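Regulatory protein E2 (Bovine papillomavirus type 1, PDB 2JEX) regulates viral transcription by binding response elements in viral DNA and helps E1 start viral DNA replication, this chain being its N-terminal transactivation domain. Local coordinates at residues K112-V117 / T132-L137; V117-D122 / Y186-Q191; G151-G156 / A165-Y170; T155-C160 / S171-E176. The protein carries 1 engineered substitution. All blocks are in the same frame, centred on the assembly; numbering follows the deposited sequence.

Contact 1. Residues K112-V117 / T132-L137; sequences KGARVV and TVYSNL
Arg115 and Val133 face each other as a hydrogen-bonded pair in the antiparallel hairpin of strands 110-120 and 128-140, part of the large sheet of the E2 transactivation domain. Arg115 N reaches Val133 O at 2.8 Å, and Val133 N returns a bond to Arg115 O at 2.7 Å. Next along, Ala114 and Tyr134 make a non-hydrogen-bonded pair on the other face, where Ala114 CB comes obliquely to the ring, 3.3 Å from Tyr134 CE2. Lys112 and Asn136 are bonded in both directions through their backbones. Between these pairs strand 128-140 turns a corner at Ser135. Opposite it, Gly113 has a positive phi of 84°, and Gly113 O takes up Ser135 N at 2.7 Å.

The Arg115 side chain leans back across the neighbouring strand. Its CG sits between backbone N and carbonyl carbon (chi1 74°), and the extended chain beyond carries the guanidinium over Val133, whose CG1 covers one face. Ser135 CB meets the edge, 3.7 Å from Arg115 NH1. Further out, Asp190 takes NE in a salt bridge and Ala150 O accepts from NH2, fixing the rotation of the flat group. On the same face, Lys112 NZ pairs with Glu90 in a salt bridge and bonds Pro91 O. The other Val133 branch, CG2, packs on Val117 CG2 at 3.6 Å.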
loop_
_atom_site.group_PDB
_atom_site.type_symbol
_atom_site.label_atom_id
_atom_site.label_comp_id
_atom_site.label_asym_id
_atom_site.label_seq_id
_atom_site.Cartn_x
_atom_site.Cartn_y
_atom_site.Cartn_z
ATOM N N LYS A 112 2.649 -2.540 -7.967
ATOM C CA LYS A 112 4.031 -2.755 -8.410
ATOM C C LYS A 112 4.401 -1.791 -9.545
ATOM O O LYS A 112 3.525 -1.307 -10.269
ATOM C CB LYS A 112 4.255 -4.209 -8.835
ATOM C CG LYS A 112 4.008 -5.243 -7.723
ATOM C CD LYS A 112 4.568 -6.614 -8.065
ATOM C CE LYS A 112 3.670 -7.342 -9.046
ATOM N NZ LYS A 112 3.904 -8.817 -9.057
ATOM N N GLY A 113 5.696 -1.515 -9.688
ATOM C CA GLY A 113 6.194 -0.653 -10.760
ATOM C C GLY A 113 6.114 0.822 -10.402
ATOM O O GLY A 113 5.268 1.546 -10.919
ATOM N N ALA A 114 6.996 1.254 -9.508
ATOM C CA ALA A 114 6.989 2.628 -9.009
ATOM C C ALA A 114 7.759 3.548 -9.939
ATOM O O ALA A 114 8.811 3.169 -10.484
ATOM C CB ALA A 114 7.581 2.693 -7.598
ATOM N N ARG A 115 7.225 4.752 -10.121
ATOM C CA ARG A 115 7.966 5.820 -10.785
ATOM C C ARG A 115 7.563 7.180 -10.244
ATOM O O ARG A 115 6.492 7.335 -9.657
ATOM C CB ARG A 115 7.798 5.766 -12.307
ATOM C CG ARG A 115 6.457 6.230 -12.798
ATOM C CD ARG A 115 6.298 5.868 -14.246
ATOM N NE ARG A 115 5.044 6.385 -14.780
ATOM C CZ ARG A 115 3.893 5.722 -14.777
ATOM N NH1 ARG A 115 3.810 4.501 -14.251
ATOM N NH2 ARG A 115 2.816 6.285 -15.302
ATOM N N VAL A 116 8.431 8.164 -10.445
ATOM C CA VAL A 116 8.179 9.499 -9.923
ATOM C C VAL A 116 7.589 10.411 -10.998
ATOM O O VAL A 116 8.129 10.542 -12.100
ATOM C CB VAL A 116 9.457 10.115 -9.263
ATOM C CG1 VAL A 116 9.213 11.550 -8.837
ATOM C CG2 VAL A 116 9.902 9.269 -8.049
ATOM N N VAL A 117 6.462 11.025 -10.658
ATOM C CA VAL A 117 5.874 12.089 -11.462
ATOM C C VAL A 117 6.235 13.445 -10.828
ATOM O O VAL A 117 6.105 13.631 -9.614
ATOM C CB VAL A 117 4.341 11.874 -11.614
ATOM C CG1 VAL A 117 3.663 13.076 -12.234
ATOM C CG2 VAL A 117 4.078 10.638 -12.481
ATOM N N THR A 132 4.740 9.602 -6.367
ATOM C CA THR A 132 5.081 8.230 -6.738
ATOM C C THR A 132 3.852 7.556 -7.324
ATOM O O THR A 132 2.812 7.469 -6.668
ATOM C CB THR A 132 5.613 7.440 -5.535
ATOM O OG1 THR A 132 6.752 8.122 -4.999
ATOM C CG2 THR A 132 6.019 6.015 -5.937
ATOM N N VAL A 133 3.977 7.115 -8.576
ATOM C CA VAL A 133 2.892 6.445 -9.294
ATOM C C VAL A 133 3.292 5.005 -9.616
ATOM O O VAL A 133 4.445 4.730 -9.937
ATOM C CB VAL A 133 2.504 7.220 -10.581
ATOM C CG1 VAL A 133 1.322 6.565 -11.300
ATOM C CG2 VAL A 133 2.147 8.649 -10.228
ATOM N N TYR A 134 2.332 4.092 -9.515
ATOM C CA TYR A 134 2.572 2.669 -9.762
ATOM C C TYR A 134 1.937 2.234 -11.077
ATOM O O TYR A 134 0.759 2.491 -11.315
ATOM C CB TYR A 134 2.091 1.822 -8.570
ATOM C CG TYR A 134 2.918 2.077 -7.325
ATOM C CD1 TYR A 134 2.535 3.039 -6.385
ATOM C CD2 TYR A 134 4.107 1.388 -7.109
ATOM C CE1 TYR A 134 3.306 3.293 -5.250
ATOM C CE2 TYR A 134 4.887 1.638 -5.983
ATOM C CZ TYR A 134 4.487 2.594 -5.064
ATOM O OH TYR A 134 5.273 2.834 -3.954
ATOM N N SER A 135 2.727 1.595 -11.936
ATOM C CA SER A 135 2.260 1.207 -13.266
ATOM C C SER A 135 1.281 0.037 -13.213
ATOM O O SER A 135 0.491 -0.160 -14.144
ATOM C CB SER A 135 3.442 0.862 -14.179
ATOM O OG SER A 135 4.150 -0.277 -13.710
ATOM N N ASN A 136 1.339 -0.728 -12.121
ATOM C CA ASN A 136 0.525 -1.932 -11.974
ATOM C C ASN A 136 -0.243 -1.936 -10.662
ATOM O O ASN A 136 0.348 -1.918 -9.582
ATOM C CB ASN A 136 1.384 -3.200 -12.136
ATOM C CG ASN A 136 2.109 -3.255 -13.489
ATOM O OD1 ASN A 136 1.534 -2.935 -14.532
ATOM N ND2 ASN A 136 3.375 -3.658 -13.469
ATOM N N LEU A 137 -1.568 -1.936 -10.777
ATOM C CA LEU A 137 -2.458 -1.881 -9.625
ATOM C C LEU A 137 -3.388 -3.078 -9.639
ATOM O O LEU A 137 -4.000 -3.388 -10.664
ATOM C CB LEU A 137 -3.290 -0.593 -9.629
ATOM C CG LEU A 137 -2.631 0.790 -9.708
ATOM C CD1 LEU A 137 -3.692 1.889 -9.736
ATOM C CD2 LEU A 137 -1.680 1.009 -8.549
#

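Contact 2. Residues V117-D122 / Y186-Q191; sequences VEVEFD and YSVRDQ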
loop_
_atom_site.group_PDB
_atom_site.type_symbol
_atom_site.label_atom_id
_atom_site.label_comp_id
_atom_site.label_asym_id
_atom_site.label_seq_id
_atom_site.Cartn_x
_atom_site.Cartn_y
_atom_site.Cartn_z
ATOM N N VAL A 117 6.462 11.025 -10.658
ATOM C CA VAL A 117 5.874 12.089 -11.462
ATOM C C VAL A 117 6.235 13.445 -10.828
ATOM O O VAL A 117 6.105 13.631 -9.614
ATOM C CB VAL A 117 4.341 11.874 -11.614
ATOM C CG1 VAL A 117 3.663 13.076 -12.234
ATOM C CG2 VAL A 117 4.078 10.638 -12.481
ATOM N N GLU A 118 6.726 14.367 -11.649
ATOM C CA GLU A 118 7.124 15.691 -11.170
ATOM C C GLU A 118 6.189 16.783 -11.678
ATOM O O GLU A 118 5.906 16.862 -12.874
ATOM C CB GLU A 118 8.567 16.029 -11.570
ATOM C CG GLU A 118 9.037 17.370 -10.989
ATOM C CD GLU A 118 10.407 17.824 -11.493
ATOM O OE1 GLU A 118 11.203 18.284 -10.639
ATOM O OE2 GLU A 118 10.687 17.732 -12.720
ATOM N N VAL A 119 5.709 17.615 -10.759
ATOM C CA VAL A 119 4.847 18.739 -11.119
ATOM C C VAL A 119 5.538 20.060 -10.784
ATOM O O VAL A 119 6.013 20.260 -9.665
ATOM C CB VAL A 119 3.443 18.659 -10.454
ATOM C CG1 VAL A 119 2.554 19.807 -10.940
ATOM C CG2 VAL A 119 2.774 17.346 -10.790
ATOM N N GLU A 120 5.599 20.941 -11.771
ATOM C CA GLU A 120 6.198 22.261 -11.618
ATOM C C GLU A 120 5.081 23.291 -11.656
ATOM O O GLU A 120 4.240 23.271 -12.554
ATOM C CB GLU A 120 7.213 22.517 -12.737
ATOM C CG GLU A 120 7.913 23.866 -12.668
ATOM C CD GLU A 120 8.386 24.339 -14.036
ATOM O OE1 GLU A 120 7.536 24.768 -14.846
ATOM O OE2 GLU A 120 9.603 24.291 -14.304
ATOM N N PHE A 121 5.078 24.202 -10.694
ATOM C CA PHE A 121 3.897 25.031 -10.486
ATOM C C PHE A 121 3.785 26.364 -11.225
ATOM O O PHE A 121 2.871 26.536 -12.032
ATOM C CB PHE A 121 3.539 25.116 -8.995
ATOM C CG PHE A 121 3.093 23.799 -8.435
ATOM C CD1 PHE A 121 3.960 23.020 -7.691
ATOM C CD2 PHE A 121 1.819 23.300 -8.726
ATOM C CE1 PHE A 121 3.560 21.778 -7.199
ATOM C CE2 PHE A 121 1.406 22.059 -8.241
ATOM C CZ PHE A 121 2.279 21.294 -7.475
ATOM N N ASP A 122 4.669 27.318 -11.009
ATOM C CA ASP A 122 4.347 28.631 -11.620
ATOM C C ASP A 122 5.216 28.997 -12.822
ATOM O O ASP A 122 5.548 30.163 -13.026
ATOM C CB ASP A 122 4.302 29.739 -10.548
ATOM C CG ASP A 122 3.039 29.663 -9.693
ATOM O OD1 ASP A 122 1.944 29.553 -10.276
ATOM O OD2 ASP A 122 3.129 29.707 -8.446
ATOM N N TYR A 186 0.513 24.843 -14.228
ATOM C CA TYR A 186 1.493 23.860 -13.809
ATOM C C TYR A 186 1.813 22.986 -15.012
ATOM O O TYR A 186 1.101 23.016 -16.017
ATOM C CB TYR A 186 0.964 23.021 -12.639
ATOM C CG TYR A 186 -0.378 22.385 -12.905
ATOM C CD1 TYR A 186 -0.467 21.117 -13.482
ATOM C CD2 TYR A 186 -1.557 23.049 -12.592
ATOM C CE1 TYR A 186 -1.693 20.522 -13.732
ATOM C CE2 TYR A 186 -2.802 22.468 -12.849
ATOM C CZ TYR A 186 -2.864 21.205 -13.421
ATOM O OH TYR A 186 -4.087 20.618 -13.668
ATOM N N SER A 187 2.903 22.235 -14.912
ATOM C CA SER A 187 3.283 21.300 -15.955
ATOM C C SER A 187 3.656 19.985 -15.290
ATOM O O SER A 187 4.257 19.965 -14.214
ATOM C CB SER A 187 4.433 21.851 -16.809
ATOM O OG SER A 187 5.636 21.927 -16.056
ATOM N N VAL A 188 3.278 18.889 -15.940
ATOM C CA VAL A 188 3.398 17.552 -15.368
ATOM C C VAL A 188 4.332 16.723 -16.243
ATOM O O VAL A 188 4.100 16.581 -17.452
ATOM C CB VAL A 188 2.016 16.864 -15.306
ATOM C CG1 VAL A 188 2.126 15.491 -14.667
ATOM C CG2 VAL A 188 1.011 17.733 -14.566
ATOM N N ARG A 189 5.394 16.205 -15.636
ATOM C CA ARG A 189 6.299 15.285 -16.307
ATOM C C ARG A 189 6.095 13.897 -15.708
ATOM O O ARG A 189 6.289 13.697 -14.499
ATOM C CB ARG A 189 7.754 15.760 -16.175
ATOM C CG ARG A 189 8.796 14.679 -16.447
ATOM C CD ARG A 189 10.138 15.246 -16.896
ATOM N NE ARG A 189 10.372 15.005 -18.323
ATOM C CZ ARG A 189 10.583 15.950 -19.235
ATOM N NH1 ARG A 189 10.609 17.234 -18.895
ATOM N NH2 ARG A 189 10.783 15.608 -20.497
ATOM N N ASP A 190 5.678 12.949 -16.547
ATOM C CA ASP A 190 5.378 11.594 -16.082
ATOM C C ASP A 190 6.524 10.617 -16.357
ATOM O O ASP A 190 6.990 9.918 -15.422
ATOM C CB ASP A 190 4.048 11.088 -16.672
ATOM C CG ASP A 190 3.716 9.646 -16.264
ATOM O OD1 ASP A 190 4.369 9.083 -15.355
ATOM O OD2 ASP A 190 2.789 9.063 -16.870
ATOM N N GLN A 191 6.946 10.549 -17.624
ATOM C CA GLN A 191 8.074 9.715 -18.058
ATOM C C GLN A 191 8.808 10.415 -19.204
ATOM O O GLN A 191 9.877 11.000 -19.008
ATOM C CB GLN A 191 7.624 8.306 -18.511
ATOM C CG GLN A 191 6.976 7.447 -17.430
ATOM C CD GLN A 191 6.666 6.031 -17.890
ATOM O OE1 GLN A 191 5.545 5.732 -18.305
ATOM N NE2 GLN A 191 7.659 5.149 -17.805
#
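Strand 186-189 is laid antiparallel along the end of strand 110-120, Val119 facing Val188 and Glu120 facing Ser187. Four backbone bonds join the strands. Glu118 and Arg189 exchange two of them, with Arg189 N pointing almost straight at Glu118 O (2.9 Å, 178° at the hydrogen). Glu120 and Ser187 exchange the other two, Glu120 N reaching Ser187 O at 3.0 Å.

The valines hold the buried face. Val119 and Val188 stand side by side and point the same way, with CG2 of Val119 4.2 Å from CG2 of Val188. The Val117 side chain crosses that of Val188 at a slant: its CG1, anti to the backbone N (chi1 170°), lies 3.8 Å from Val188 CG1, while its CG2 approaches Asp190 OD1, an oxygen that is also held by Arg115. In the seven-stranded antiparallel sheet this pairing sets strand 110-120 between strands 128-140 and 186-189, and helix 173-180 covers the valine face, Phe173 touching both Val119 and Val188.

At the far end Tyr186 CB rests against both Val119 CG1 and Phe121 CD2, 4.0 Å from each. Beyond CB the Tyr186 ring leads away from strand 110-120, and its OH bonds to Gly154 O. The opposite face of the sheet is polar. Glu120 stretches out there, and its OE1 comes 3.6 Å from Ser187 OG.

Contact 3. Residues G151-G156 / A165-Y170; sequences GADGTG and AGRIYY
Tyr169 lays one face of its ring beneath Thr155, whose CG2 sits 4.0 Å from the ring centroid, toward the rim, in a CH-pi contact; the two side chains cross at about a right angle. The ring reaches from strand 166-169, at one border of the sheet, to the turn that follows strand 145-152. That turn is an Asx turn, extended to an Asx motif. Asp153 OD2 accepts from Thr155 N at 2.9 Å, met from above the carboxylate plane, and from Gly156 N at 3.1 Å, nearly along the C-O axis. Asp153 CG lies between its own backbone N and carbonyl carbon (chi1 57°), which turns the carboxylate back over the loop.

With OD2 held by the turn, OD1 faces strand 166-169. Arg167, extended from CG to NE, brings NH1 to within 2.7 Å of Asp153 OD1 in a salt bridge. As a hydrogen bond this is weak, bent to 123° at the hydrogen, although the guanidinium and carboxylate planes are only 18° apart. Asp153 and Tyr169 approach each other from opposite directions, the ring turning its edge to the carboxylate, and Tyr169 OH donates to the syn lone pair of Asp153 OD1 at a short 2.5 Å.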
loop_
_atom_site.group_PDB
_atom_site.type_symbol
_atom_site.label_atom_id
_atom_site.label_comp_id
_atom_site.label_asym_id
_atom_site.label_seq_id
_atom_site.Cartn_x
_atom_site.Cartn_y
_atom_site.Cartn_z
ATOM N N GLY A 151 -1.379 6.268 -14.296
ATOM C CA GLY A 151 -0.552 7.265 -14.951
ATOM C C GLY A 151 -0.970 8.648 -14.518
ATOM O O GLY A 151 -1.867 8.789 -13.690
ATOM N N ALA A 152 -0.309 9.653 -15.088
ATOM C CA ALA A 152 -0.620 11.056 -14.870
ATOM C C ALA A 152 -0.795 11.798 -16.197
ATOM O O ALA A 152 -0.139 11.481 -17.200
ATOM C CB ALA A 152 0.474 11.710 -14.059
ATOM N N ASP A 153 -1.693 12.779 -16.195
ATOM C CA ASP A 153 -1.838 13.696 -17.316
ATOM C C ASP A 153 -1.997 15.115 -16.769
ATOM O O ASP A 153 -1.585 15.383 -15.643
ATOM C CB ASP A 153 -3.010 13.281 -18.212
ATOM C CG ASP A 153 -4.332 13.205 -17.467
ATOM O OD1 ASP A 153 -5.254 12.551 -17.989
ATOM O OD2 ASP A 153 -4.458 13.791 -16.368
ATOM N N GLY A 154 -2.587 16.015 -17.554
ATOM C CA GLY A 154 -2.789 17.406 -17.139
ATOM C C GLY A 154 -3.806 17.596 -16.025
ATOM O O GLY A 154 -3.804 18.619 -15.346
ATOM N N THR A 155 -4.673 16.609 -15.831
ATOM C CA THR A 155 -5.740 16.702 -14.845
ATOM C C THR A 155 -5.287 16.163 -13.473
ATOM O O THR A 155 -5.527 16.790 -12.439
ATOM C CB THR A 155 -7.015 15.984 -15.366
ATOM O OG1 THR A 155 -7.425 16.584 -16.603
ATOM C CG2 THR A 155 -8.161 16.082 -14.377
ATOM N N GLY A 156 -4.618 15.015 -13.474
ATOM C CA GLY A 156 -4.202 14.387 -12.241
ATOM C C GLY A 156 -3.660 12.990 -12.425
ATOM O O GLY A 156 -3.269 12.585 -13.523
ATOM N N ALA A 165 -15.065 2.192 -19.221
ATOM C CA ALA A 165 -13.892 2.624 -19.987
ATOM C C ALA A 165 -13.624 4.125 -19.916
ATOM O O ALA A 165 -14.474 4.943 -20.282
ATOM C CB ALA A 165 -14.001 2.163 -21.437
ATOM N N GLY A 166 -12.427 4.459 -19.437
ATOM C CA GLY A 166 -11.996 5.839 -19.250
ATOM C C GLY A 166 -11.022 5.937 -18.088
ATOM O O GLY A 166 -10.885 4.995 -17.299
ATOM N N ARG A 167 -10.339 7.075 -17.993
ATOM C CA ARG A 167 -9.417 7.338 -16.895
ATOM C C ARG A 167 -10.199 7.729 -15.649
ATOM O O ARG A 167 -11.058 8.613 -15.702
ATOM C CB ARG A 167 -8.448 8.454 -17.275
ATOM C CG ARG A 167 -7.620 8.155 -18.509
ATOM C CD ARG A 167 -6.574 9.223 -18.734
ATOM N NE ARG A 167 -5.928 9.092 -20.038
ATOM C CZ ARG A 167 -4.846 9.767 -20.419
ATOM N NH1 ARG A 167 -4.262 10.620 -19.584
ATOM N NH2 ARG A 167 -4.347 9.588 -21.643
ATOM N N ILE A 168 -9.912 7.060 -14.534
ATOM C CA ILE A 168 -10.563 7.382 -13.263
ATOM C C ILE A 168 -9.563 8.024 -12.302
ATOM O O ILE A 168 -8.615 7.384 -11.839
ATOM C CB ILE A 168 -11.312 6.163 -12.656
ATOM C CG1 ILE A 168 -12.476 5.771 -13.576
ATOM C CG2 ILE A 168 -11.859 6.492 -11.264
ATOM C CD1 ILE A 168 -12.776 4.289 -13.635
ATOM N N TYR A 169 -9.787 9.304 -12.026
ATOM C CA TYR A 169 -8.836 10.121 -11.284
ATOM C C TYR A 169 -8.975 9.946 -9.786
ATOM O O TYR A 169 -10.079 10.043 -9.246
ATOM C CB TYR A 169 -8.985 11.597 -11.668
ATOM C CG TYR A 169 -8.620 11.872 -13.114
ATOM C CD1 TYR A 169 -7.316 12.222 -13.469
ATOM C CD2 TYR A 169 -9.577 11.765 -14.128
ATOM C CE1 TYR A 169 -6.974 12.458 -14.786
ATOM C CE2 TYR A 169 -9.246 12.005 -15.450
ATOM C CZ TYR A 169 -7.942 12.351 -15.773
ATOM O OH TYR A 169 -7.608 12.593 -17.081
ATOM N N TYR A 170 -7.851 9.668 -9.127
ATOM C CA TYR A 170 -7.801 9.583 -7.665
ATOM C C TYR A 170 -7.108 10.807 -7.066
ATOM O O TYR A 170 -7.206 11.065 -5.868
ATOM C CB TYR A 170 -7.163 8.268 -7.194
ATOM C CG TYR A 170 -5.713 8.032 -7.583
ATOM C CD1 TYR A 170 -4.668 8.481 -6.770
ATOM C CD2 TYR A 170 -5.386 7.315 -8.739
ATOM C CE1 TYR A 170 -3.338 8.249 -7.110
ATOM C CE2 TYR A 170 -4.056 7.079 -9.095
ATOM C CZ TYR A 170 -3.043 7.546 -8.273
ATOM O OH TYR A 170 -1.733 7.317 -8.604
#

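Contact 4. Residues T155-C160 / S171-E176; sequences TGLYYC and SAFGDE. Engineered in segment 171-176: Ala172 (natural residue Arg).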
loop_
_atom_site.group_PDB
_atom_site.type_symbol
_atom_site.label_atom_id
_atom_site.label_comp_id
_atom_site.label_asym_id
_atom_site.label_seq_id
_atom_site.Cartn_x
_atom_site.Cartn_y
_atom_site.Cartn_z
ATOM N N THR A 155 -4.673 16.609 -15.831
ATOM C CA THR A 155 -5.740 16.702 -14.845
ATOM C C THR A 155 -5.287 16.163 -13.473
ATOM O O THR A 155 -5.527 16.790 -12.439
ATOM C CB THR A 155 -7.015 15.984 -15.366
ATOM O OG1 THR A 155 -7.425 16.584 -16.603
ATOM C CG2 THR A 155 -8.161 16.082 -14.377
ATOM N N GLY A 156 -4.618 15.015 -13.474
ATOM C CA GLY A 156 -4.202 14.387 -12.241
ATOM C C GLY A 156 -3.660 12.990 -12.425
ATOM O O GLY A 156 -3.269 12.585 -13.523
ATOM N N LEU A 157 -3.624 12.260 -11.324
ATOM C CA LEU A 157 -3.241 10.862 -11.324
ATOM C C LEU A 157 -4.520 10.048 -11.414
ATOM O O LEU A 157 -5.537 10.406 -10.819
ATOM C CB LEU A 157 -2.458 10.541 -10.060
ATOM C CG LEU A 157 -1.352 11.515 -9.648
ATOM C CD1 LEU A 157 -0.920 11.246 -8.197
ATOM C CD2 LEU A 157 -0.176 11.386 -10.559
ATOM N N TYR A 158 -4.467 8.968 -12.180
ATOM C CA TYR A 158 -5.664 8.242 -12.594
ATOM C C TYR A 158 -5.310 6.784 -12.829
ATOM O O TYR A 158 -4.143 6.443 -13.051
ATOM C CB TYR A 158 -6.213 8.831 -13.907
ATOM C CG TYR A 158 -5.304 8.580 -15.097
ATOM C CD1 TYR A 158 -5.338 7.361 -15.781
ATOM C CD2 TYR A 158 -4.397 9.548 -15.528
ATOM C CE1 TYR A 158 -4.497 7.111 -16.850
ATOM C CE2 TYR A 158 -3.550 9.313 -16.622
ATOM C CZ TYR A 158 -3.608 8.091 -17.272
ATOM O OH TYR A 158 -2.789 7.829 -18.342
ATOM N N TYR A 159 -6.331 5.936 -12.805
ATOM C CA TYR A 159 -6.198 4.551 -13.246
ATOM C C TYR A 159 -7.313 4.258 -14.232
ATOM O O TYR A 159 -8.369 4.890 -14.181
ATOM C CB TYR A 159 -6.239 3.577 -12.053
ATOM C CG TYR A 159 -7.548 3.565 -11.283
ATOM C CD1 TYR A 159 -7.726 4.379 -10.160
ATOM C CD2 TYR A 159 -8.601 2.733 -11.666
ATOM C CE1 TYR A 159 -8.916 4.379 -9.448
ATOM C CE2 TYR A 159 -9.801 2.726 -10.960
ATOM C CZ TYR A 159 -9.947 3.551 -9.847
ATOM O OH TYR A 159 -11.129 3.551 -9.138
ATOM N N CYS A 160 -7.078 3.309 -15.132
ATOM C CA CYS A 160 -8.119 2.884 -16.069
ATOM C C CYS A 160 -8.462 1.399 -15.970
ATOM O O CYS A 160 -7.594 0.561 -15.707
ATOM C CB CYS A 160 -7.799 3.288 -17.517
ATOM S SG CYS A 160 -6.056 3.567 -17.904
ATOM N N SER A 171 -6.420 11.555 -7.920
ATOM C CA SER A 171 -5.783 12.800 -7.531
ATOM C C SER A 171 -6.071 13.844 -8.602
ATOM O O SER A 171 -6.207 13.514 -9.790
ATOM C CB SER A 171 -4.282 12.584 -7.382
ATOM O OG SER A 171 -3.695 13.541 -6.521
ATOM N N ALA A 172 -6.210 15.097 -8.186
ATOM C CA ALA A 172 -6.410 16.193 -9.125
ATOM C C ALA A 172 -5.290 17.204 -8.954
ATOM O O ALA A 172 -5.077 17.710 -7.854
ATOM C CB ALA A 172 -7.761 16.849 -8.890
ATOM N N PHE A 173 -4.580 17.507 -10.033
ATOM C CA PHE A 173 -3.481 18.472 -9.948
ATOM C C PHE A 173 -3.947 19.914 -9.710
ATOM O O PHE A 173 -3.192 20.745 -9.201
ATOM C CB PHE A 173 -2.547 18.378 -11.163
ATOM C CG PHE A 173 -1.715 17.125 -11.201
ATOM C CD1 PHE A 173 -1.104 16.635 -10.044
ATOM C CD2 PHE A 173 -1.527 16.442 -12.395
ATOM C CE1 PHE A 173 -0.330 15.473 -10.078
ATOM C CE2 PHE A 173 -0.759 15.287 -12.440
ATOM C CZ PHE A 173 -0.156 14.805 -11.273
ATOM N N GLY A 174 -5.195 20.200 -10.064
ATOM C CA GLY A 174 -5.785 21.500 -9.801
ATOM C C GLY A 174 -5.944 21.754 -8.320
ATOM O O GLY A 174 -5.876 22.899 -7.881
ATOM N N ASP A 175 -6.164 20.684 -7.554
ATOM C CA ASP A 175 -6.189 20.766 -6.094
ATOM C C ASP A 175 -4.774 20.964 -5.528
ATOM O O ASP A 175 -4.603 21.603 -4.495
ATOM C CB ASP A 175 -6.854 19.524 -5.469
ATOM C CG ASP A 175 -8.377 19.445 -5.734
ATOM O OD1 ASP A 175 -8.872 18.314 -5.942
ATOM O OD2 ASP A 175 -9.085 20.484 -5.725
ATOM N N GLU A 176 -3.766 20.410 -6.202
ATOM C CA GLU A 176 -2.364 20.604 -5.807
ATOM C C GLU A 176 -1.891 22.034 -6.078
ATOM O O GLU A 176 -1.244 22.648 -5.229
ATOM C CB GLU A 176 -1.456 19.590 -6.499
ATOM C CG GLU A 176 -1.732 18.134 -6.102
ATOM C CD GLU A 176 -1.609 17.874 -4.594
ATOM O OE1 GLU A 176 -2.652 17.619 -3.949
ATOM O OE2 GLU A 176 -0.485 17.927 -4.052
HETATM O O HOH W 1 -7.266 18.903 -12.028
#
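The ring of Phe173 lies with one face against the backbone of Gly156, while Leu157 crosses the Phe173 side chain at about a right angle. Gly156 CA is 3.8 Å from the ring centroid, a CH-pi contact displaced toward the rim on the CD2 side. Leu157 reaches the ring through one methyl, CD2, which lies 3.5 Å from Phe173 CZ; its other branch, CD1, turns to Ser171 CB at 3.7 Å. The leucine thus straddles the first and third residues of the segment opposite. Phe173 CG is anti to its carbonyl carbon (chi1 -70°), an orientation that sets the ring back over the glycine.

The contact lies where the chain leaves strand 166-169, at the border of the sheet, and enters helix 173-180. Ser171 N still bonds Leu157 O at 3.2 Å, but the return bond from Leu157 N to Ser171 O is weak. With no side chain on Gly156, its CA comes to 3.3 Å from Ser171 O. One residue past the engineered Ala172, Phe173 N donates to Thr155 O at 2.7 Å. A water gives the same carbonyl oxygen a second bond and accepts from Gly174 N at 3.1 Å, so that one oxygen of the loop collects two donors beside the first turn of the helix. Phe173 also touches Tyr186 and Val188 of strand 186-189.

Overall arrangement
Leaving the N-terminal helices, the chain enters strand 110-120 and turns back into strand 128-140, so contact 1 closes a short hairpin loop. Contact 2 starts from the same strand, at the shared Val117, and does not close until strand 186-189, 64 residues on; the segments of contacts 1 and 2 therefore alternate along the chain. Contacts 3 and 4 follow contact 1 in series and are both nested in the long loop of contact 2. They share Thr155 and Gly156, contact 3 closing back from strand 166-169 and contact 4 from helix 173-180. Together they tie the sheet from its 166-169 border to strand 186-189, with the start of that helix packed on Val119 and Val188.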